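Ycf54-like protein (Synechocystis sp. PCC 6803, PDB 5M2P) is probably a component of the magnesium-protoporphyrin IX monomethylester cyclase, needed for protochlorophyllide formation in chlorophyll biosynthesis. Local coordinates at residues A[6-11]-A[91-96]; A[12-17]-A[65-70]. One frame throughout, in Å; residues are numbered along the deposited sequence.

From the N terminus the chain enters strand 5-13, which serves both contacts. Interaction 1 pairs residues 6-11 of this strand with strand 90-96, so it closes the larger loop, with 79 residues between its segments. Interaction 2 takes over where the same strand runs into helix 14-18, bringing residues 12-17 against 65-70, the loop and first residues of strand 68-73; its loop of 47 residues is nested inside the first. The two contacts lie about 16 Å apart, centre to centre, and meet where Leu11 CD1 packs 3.7 Å from Val69 O. Together they place strand 5-13 between its two antiparallel neighbours in the 43-47, 68-73, 5-13, 90-96 sheet.

Interaction 1. Residues A[6-11]-A[91-96]; sequences TYYYAL and TGEFEA
Tyr7 and Tyr9 pair with Phe94 and Gly92 in an antiparallel beta-sheet contact between an inner strand, 5-13, and an outermost one, 90-96. The segment axes run at 152° and approach to 4.6 Å. Two reciprocal pairs of backbone bonds fix the register: Tyr7 N to Phe94 O (2.8 Å) with its return from Phe94 N to Tyr7 O, and Tyr9 N to Gly92 O with its return from Gly92 N to Tyr9 O.

On the face bearing Tyr7, Tyr9 and Phe94, the contact is largely aromatic. The CB of Tyr7 lies over the Phe94 ring, 3.9 Å from its centroid, a CH-pi contact, whereas the two rings, although nearly parallel, are slid apart and barely overlap. Tyr9 CG sits between its backbone N and carbonyl carbon (chi1 70°), which lays the ring across Gly92, whose CA is 3.8 Å from the ring centroid. The Gly92 N lies over the centre of the same ring, so the tyrosine is face-on against the glycine backbone. Waters link Tyr7 OH to Ala96 O and Tyr9 OH to Thr91 O.

The other face is more polar. Thr6 OG1 donates a very short bond of 2.5 Å to Glu95 OE2, while Glu93 lies alongside Tyr8, its OE2 at the ring edge 3.6 Å from CE1 and its carboxylate turned 83° from the ring plane.

Beyond the pair, Phe51 meets the rings of Tyr9 and Phe94. Helix 76-86 packs on Tyr8, Ala10 and Thr91, and strand 68-73 bonds to the other edge of 5-13 through Tyr8 and Ala10.

Interaction 2. Residues A[12-17]-A[65-70]; sequences ASQKFL and PEKNVA. With SO4 (sulfate ion), chain B.
Gln14 reaches across from the first turn of helix 14-18 to the backbone of Lys67 and Asn68, just where strand 5-13 ends. Its CB passes 3.8 Å from Lys67 O. CG stands anti to the carbonyl carbon (chi1 -67°), and the extended chain beyond it carries the amide to the start of the neighbouring strand: CG lies 3.6 Å from Asn68 O, and CD packs 3.7 Å from Lys67 CB, the two side chains crossing at about a right angle. At the tip, NE2 donates to Asn68 O (3.0 Å, 165° at the hydrogen); the acceptor lies close to the amide plane of Gln14, but the donor stands above the carbonyl plane of Asn68. Replaced by an alanine, Gln14 would lose its amide, which is likely to leave Asn68 O without this donor and open a gap beside Lys67 CB.

Backbone bonds also join the segments. Gln14 N donates to Lys67 O, and Ala12 pairs reciprocally with Val69, Ala12 N to Val69 O at 2.8 Å. Ser13 is the N-cap, its OG accepting from Phe16 N, while its CB presses tightly on Pro65 CG. Leu17 CD2 meets Val69 CG1 at 3.7 Å, bringing the helix against the strand.

Asn68 ND2 donates to Pro65 O, which lies nearly in the plane of the Asn68 amide, and a sulfate, probably from the crystallisation liquor, accepts from Glu66 N. Gln48 bonds to the backbone of both Glu66 and Asn68. Neutral amide and peptide groups thus dominate the chemistry, so direct pairing between the segments is likely to depend little on charge.

Interaction 1. Residues A[6-11]-A[91-96]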
loop_
_atom_site.group_PDB
_atom_site.type_symbol
_atom_site.label_atom_id
_atom_site.label_comp_id
_atom_site.label_asym_id
_atom_site.label_seq_id
_atom_site.Cartn_x
_atom_site.Cartn_y
_atom_site.Cartn_z
ATOM N N THR A 6 -9.342 7.975 -4.914
ATOM C CA THR A 6 -9.389 7.035 -3.794
ATOM C C THR A 6 -8.248 6.049 -3.932
ATOM O O THR A 6 -8.093 5.355 -4.944
ATOM C CB THR A 6 -10.714 6.245 -3.687
ATOM O OG1 THR A 6 -11.819 7.156 -3.649
ATOM C CG2 THR A 6 -10.771 5.413 -2.438
ATOM N N TYR A 7 -7.461 5.984 -2.864
ATOM C CA TYR A 7 -6.395 5.023 -2.719
ATOM C C TYR A 7 -6.770 3.975 -1.704
ATOM O O TYR A 7 -7.346 4.276 -0.652
ATOM C CB TYR A 7 -5.090 5.707 -2.257
ATOM C CG TYR A 7 -4.553 6.653 -3.303
ATOM C CD1 TYR A 7 -5.086 7.928 -3.478
ATOM C CD2 TYR A 7 -3.532 6.259 -4.154
ATOM C CE1 TYR A 7 -4.633 8.763 -4.492
ATOM C CE2 TYR A 7 -3.072 7.092 -5.162
ATOM C CZ TYR A 7 -3.633 8.341 -5.324
ATOM O OH TYR A 7 -3.172 9.167 -6.334
ATOM N N TYR A 8 -6.444 2.720 -2.016
ATOM C CA TYR A 8 -6.703 1.594 -1.153
ATOM C C TYR A 8 -5.356 1.079 -0.691
ATOM O O TYR A 8 -4.399 1.107 -1.464
ATOM C CB TYR A 8 -7.469 0.491 -1.932
ATOM C CG TYR A 8 -8.722 1.010 -2.540
ATOM C CD1 TYR A 8 -9.883 1.104 -1.794
ATOM C CD2 TYR A 8 -8.741 1.481 -3.838
ATOM C CE1 TYR A 8 -11.026 1.653 -2.335
ATOM C CE2 TYR A 8 -9.877 2.038 -4.392
ATOM C CZ TYR A 8 -11.019 2.137 -3.632
ATOM O OH TYR A 8 -12.163 2.687 -4.165
ATOM N N TYR A 9 -5.279 0.575 0.541
ATOM C CA TYR A 9 -4.014 0.110 1.063
ATOM C C TYR A 9 -4.159 -1.178 1.846
ATOM O O TYR A 9 -5.200 -1.459 2.454
ATOM C CB TYR A 9 -3.304 1.177 1.933
ATOM C CG TYR A 9 -3.976 1.456 3.255
ATOM C CD1 TYR A 9 -3.740 0.645 4.365
ATOM C CD2 TYR A 9 -4.918 2.473 3.391
ATOM C CE1 TYR A 9 -4.398 0.855 5.557
ATOM C CE2 TYR A 9 -5.561 2.716 4.598
ATOM C CZ TYR A 9 -5.312 1.889 5.680
ATOM O OH TYR A 9 -5.980 2.090 6.858
ATOM N N ALA A 10 -3.040 -1.899 1.850
ATOM C CA ALA A 10 -2.795 -3.019 2.752
ATOM C C ALA A 10 -1.474 -2.710 3.468
ATOM O O ALA A 10 -0.451 -2.583 2.815
ATOM C CB ALA A 10 -2.696 -4.326 1.964
ATOM N N LEU A 11 -1.528 -2.589 4.787
ATOM C CA LEU A 11 -0.371 -2.238 5.604
ATOM C C LEU A 11 0.138 -3.458 6.343
ATOM O O LEU A 11 -0.629 -4.142 7.001
ATOM C CB LEU A 11 -0.792 -1.185 6.609
ATOM C CG LEU A 11 0.348 -0.592 7.436
ATOM C CD1 LEU A 11 1.133 0.414 6.639
ATOM C CD2 LEU A 11 -0.229 0.078 8.655
ATOM N N THR A 91 -6.149 -3.094 6.349
ATOM C CA THR A 91 -6.557 -2.497 5.076
ATOM C C THR A 91 -7.444 -1.290 5.307
ATOM O O THR A 91 -8.041 -1.113 6.371
ATOM C CB THR A 91 -7.300 -3.489 4.195
ATOM O OG1 THR A 91 -8.487 -3.914 4.858
ATOM C CG2 THR A 91 -6.422 -4.694 3.881
ATOM N N GLY A 92 -7.521 -0.459 4.286
ATOM C CA GLY A 92 -8.368 0.723 4.341
ATOM C C GLY A 92 -8.258 1.519 3.073
ATOM O O GLY A 92 -7.747 1.033 2.064
ATOM N N GLU A 93 -8.751 2.744 3.127
ATOM C CA GLU A 93 -8.763 3.616 1.960
ATOM C C GLU A 93 -8.716 5.059 2.415
ATOM O O GLU A 93 -9.033 5.371 3.556
ATOM C CB GLU A 93 -10.010 3.396 1.096
ATOM C CG GLU A 93 -11.292 3.856 1.727
ATOM C CD GLU A 93 -12.506 3.464 0.913
ATOM O OE1 GLU A 93 -13.202 4.384 0.426
ATOM O OE2 GLU A 93 -12.748 2.252 0.753
ATOM N N PHE A 94 -8.344 5.923 1.487
ATOM C CA PHE A 94 -8.290 7.358 1.746
ATOM C C PHE A 94 -8.323 8.101 0.425
ATOM O O PHE A 94 -7.981 7.562 -0.615
ATOM C CB PHE A 94 -7.039 7.752 2.547
ATOM C CG PHE A 94 -5.743 7.375 1.903
ATOM C CD1 PHE A 94 -5.161 8.184 0.954
ATOM C CD2 PHE A 94 -5.081 6.216 2.259
ATOM C CE1 PHE A 94 -3.946 7.854 0.370
ATOM C CE2 PHE A 94 -3.862 5.876 1.688
ATOM C CZ PHE A 94 -3.287 6.665 0.736
ATOM N N GLU A 95 -8.752 9.355 0.455
ATOM C CA GLU A 95 -8.719 10.217 -0.703
ATOM C C GLU A 95 -7.436 11.074 -0.662
ATOM O O GLU A 95 -6.994 11.541 0.406
ATOM C CB GLU A 95 -9.949 11.130 -0.735
ATOM C CG GLU A 95 -11.271 10.417 -0.538
ATOM C CD GLU A 95 -11.655 9.574 -1.713
ATOM O OE1 GLU A 95 -11.687 10.126 -2.840
ATOM O OE2 GLU A 95 -11.950 8.367 -1.502
ATOM N N ALA A 96 -6.853 11.334 -1.824
ATOM C CA ALA A 96 -5.659 12.181 -1.913
ATOM C C ALA A 96 -5.535 12.724 -3.319
ATOM O O ALA A 96 -6.065 12.117 -4.256
ATOM C CB ALA A 96 -4.414 11.398 -1.558
HETATM O O HOH W 1 -4.178 11.550 -6.594
HETATM O O HOH W 2 -6.236 -0.108 8.367
#

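Interaction 2. Residues A[12-17]-A[65-70]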
loop_
_atom_site.group_PDB
_atom_site.type_symbol
_atom_site.label_atom_id
_atom_site.label_comp_id
_atom_site.label_asym_id
_atom_site.label_seq_id
_atom_site.Cartn_x
_atom_site.Cartn_y
_atom_site.Cartn_z
ATOM N N ALA A 12 1.426 -3.716 6.215
ATOM C CA ALA A 12 2.099 -4.828 6.835
ATOM C C ALA A 12 3.257 -4.301 7.694
ATOM O O ALA A 12 3.699 -3.167 7.533
ATOM C CB ALA A 12 2.708 -5.714 5.754
ATOM N N SER A 13 3.798 -5.171 8.543
ATOM C CA SER A 13 5.094 -4.901 9.147
ATOM C C SER A 13 6.172 -5.153 8.095
ATOM O O SER A 13 6.023 -5.966 7.200
ATOM C CB SER A 13 5.329 -5.781 10.375
ATOM O OG SER A 13 5.506 -7.140 9.985
ATOM N N GLN A 14 7.304 -4.456 8.225
ATOM C CA GLN A 14 8.454 -4.744 7.377
ATOM C C GLN A 14 8.936 -6.184 7.566
ATOM O O GLN A 14 9.260 -6.852 6.614
ATOM C CB GLN A 14 9.550 -3.703 7.623
ATOM C CG GLN A 14 9.073 -2.325 7.123
ATOM C CD GLN A 14 10.060 -1.223 7.404
ATOM O OE1 GLN A 14 11.266 -1.475 7.542
ATOM N NE2 GLN A 14 9.556 -0.013 7.499
ATOM N N LYS A 15 8.940 -6.639 8.823
ATOM C CA LYS A 15 9.311 -8.000 9.167
ATOM C C LYS A 15 8.473 -9.056 8.415
ATOM O O LYS A 15 8.981 -10.002 7.815
ATOM C CB LYS A 15 9.155 -8.153 10.691
ATOM C CG LYS A 15 9.535 -9.489 11.301
ATOM C CD LYS A 15 9.253 -9.491 12.807
ATOM C CE LYS A 15 9.735 -10.775 13.488
ATOM N NZ LYS A 15 9.881 -10.617 14.961
ATOM N N PHE A 16 7.157 -8.859 8.417
ATOM C CA PHE A 16 6.254 -9.784 7.755
ATOM C C PHE A 16 6.452 -9.801 6.269
ATOM O O PHE A 16 6.543 -10.868 5.637
ATOM C CB PHE A 16 4.803 -9.444 8.106
ATOM C CG PHE A 16 3.783 -10.204 7.290
ATOM C CD1 PHE A 16 3.480 -11.495 7.591
ATOM C CD2 PHE A 16 3.137 -9.623 6.235
ATOM C CE1 PHE A 16 2.555 -12.191 6.860
ATOM C CE2 PHE A 16 2.187 -10.319 5.507
ATOM C CZ PHE A 16 1.945 -11.612 5.799
ATOM N N LEU A 17 6.493 -8.612 5.666
ATOM C CA LEU A 17 6.580 -8.587 4.231
ATOM C C LEU A 17 7.910 -9.218 3.724
ATOM O O LEU A 17 7.971 -9.800 2.648
ATOM C CB LEU A 17 6.368 -7.169 3.746
ATOM C CG LEU A 17 5.840 -7.082 2.349
ATOM C CD1 LEU A 17 4.486 -7.747 2.241
ATOM C CD2 LEU A 17 5.779 -5.629 1.972
ATOM N N PRO A 65 2.222 -1.904 13.085
ATOM C CA PRO A 65 3.630 -2.197 13.429
ATOM C C PRO A 65 4.498 -0.930 13.470
ATOM O O PRO A 65 4.225 0.039 12.739
ATOM C CB PRO A 65 4.122 -3.103 12.295
ATOM C CG PRO A 65 2.904 -3.591 11.620
ATOM C CD PRO A 65 1.811 -2.591 11.855
ATOM N N GLU A 66 5.563 -0.974 14.262
ATOM C CA GLU A 66 6.500 0.156 14.354
ATOM C C GLU A 66 7.177 0.434 13.003
ATOM O O GLU A 66 7.337 1.612 12.609
ATOM C CB GLU A 66 7.535 -0.115 15.458
ATOM C CG GLU A 66 8.561 0.978 15.697
ATOM C CD GLU A 66 9.592 0.515 16.700
ATOM O OE1 GLU A 66 9.187 -0.143 17.683
ATOM O OE2 GLU A 66 10.793 0.776 16.489
ATOM N N LYS A 67 7.637 -0.613 12.334
ATOM C CA LYS A 67 8.306 -0.494 11.053
ATOM C C LYS A 67 7.321 -1.124 10.090
ATOM O O LYS A 67 7.080 -2.338 10.135
ATOM C CB LYS A 67 9.654 -1.221 11.052
ATOM C CG LYS A 67 10.659 -0.611 12.022
ATOM C CD LYS A 67 12.098 -0.895 11.620
ATOM C CE LYS A 67 12.637 -2.181 12.214
ATOM N NZ LYS A 67 14.137 -2.211 12.257
ATOM N N ASN A 68 6.696 -0.271 9.289
ATOM C CA ASN A 68 5.603 -0.707 8.443
ATOM C C ASN A 68 5.827 -0.368 6.983
ATOM O O ASN A 68 6.746 0.373 6.625
ATOM C CB ASN A 68 4.276 -0.192 8.987
ATOM C CG ASN A 68 4.257 1.296 9.188
ATOM O OD1 ASN A 68 4.348 2.066 8.246
ATOM N ND2 ASN A 68 4.057 1.706 10.430
ATOM N N VAL A 69 4.975 -0.942 6.146
ATOM C CA VAL A 69 5.120 -0.868 4.707
ATOM C C VAL A 69 3.740 -1.135 4.120
ATOM O O VAL A 69 3.043 -2.036 4.585
ATOM C CB VAL A 69 6.144 -1.880 4.158
ATOM C CG1 VAL A 69 5.941 -3.253 4.743
ATOM C CG2 VAL A 69 6.183 -1.910 2.630
ATOM N N ALA A 70 3.327 -0.303 3.166
ATOM C CA ALA A 70 2.025 -0.473 2.536
ATOM C C ALA A 70 2.132 -0.873 1.087
ATOM O O ALA A 70 2.976 -0.379 0.332
ATOM C CB ALA A 70 1.219 0.826 2.637
HETATM S S SO4 B . 5.881 -4.498 16.040
HETATM O O1 SO4 B . 6.962 -5.250 16.725
HETATM O O2 SO4 B . 4.583 -4.878 16.630
HETATM O O3 SO4 B . 6.090 -3.035 16.185
HETATM O O4 SO4 B . 5.865 -4.839 14.604
HETATM O O HOH W 3 8.925 -4.952 11.166
#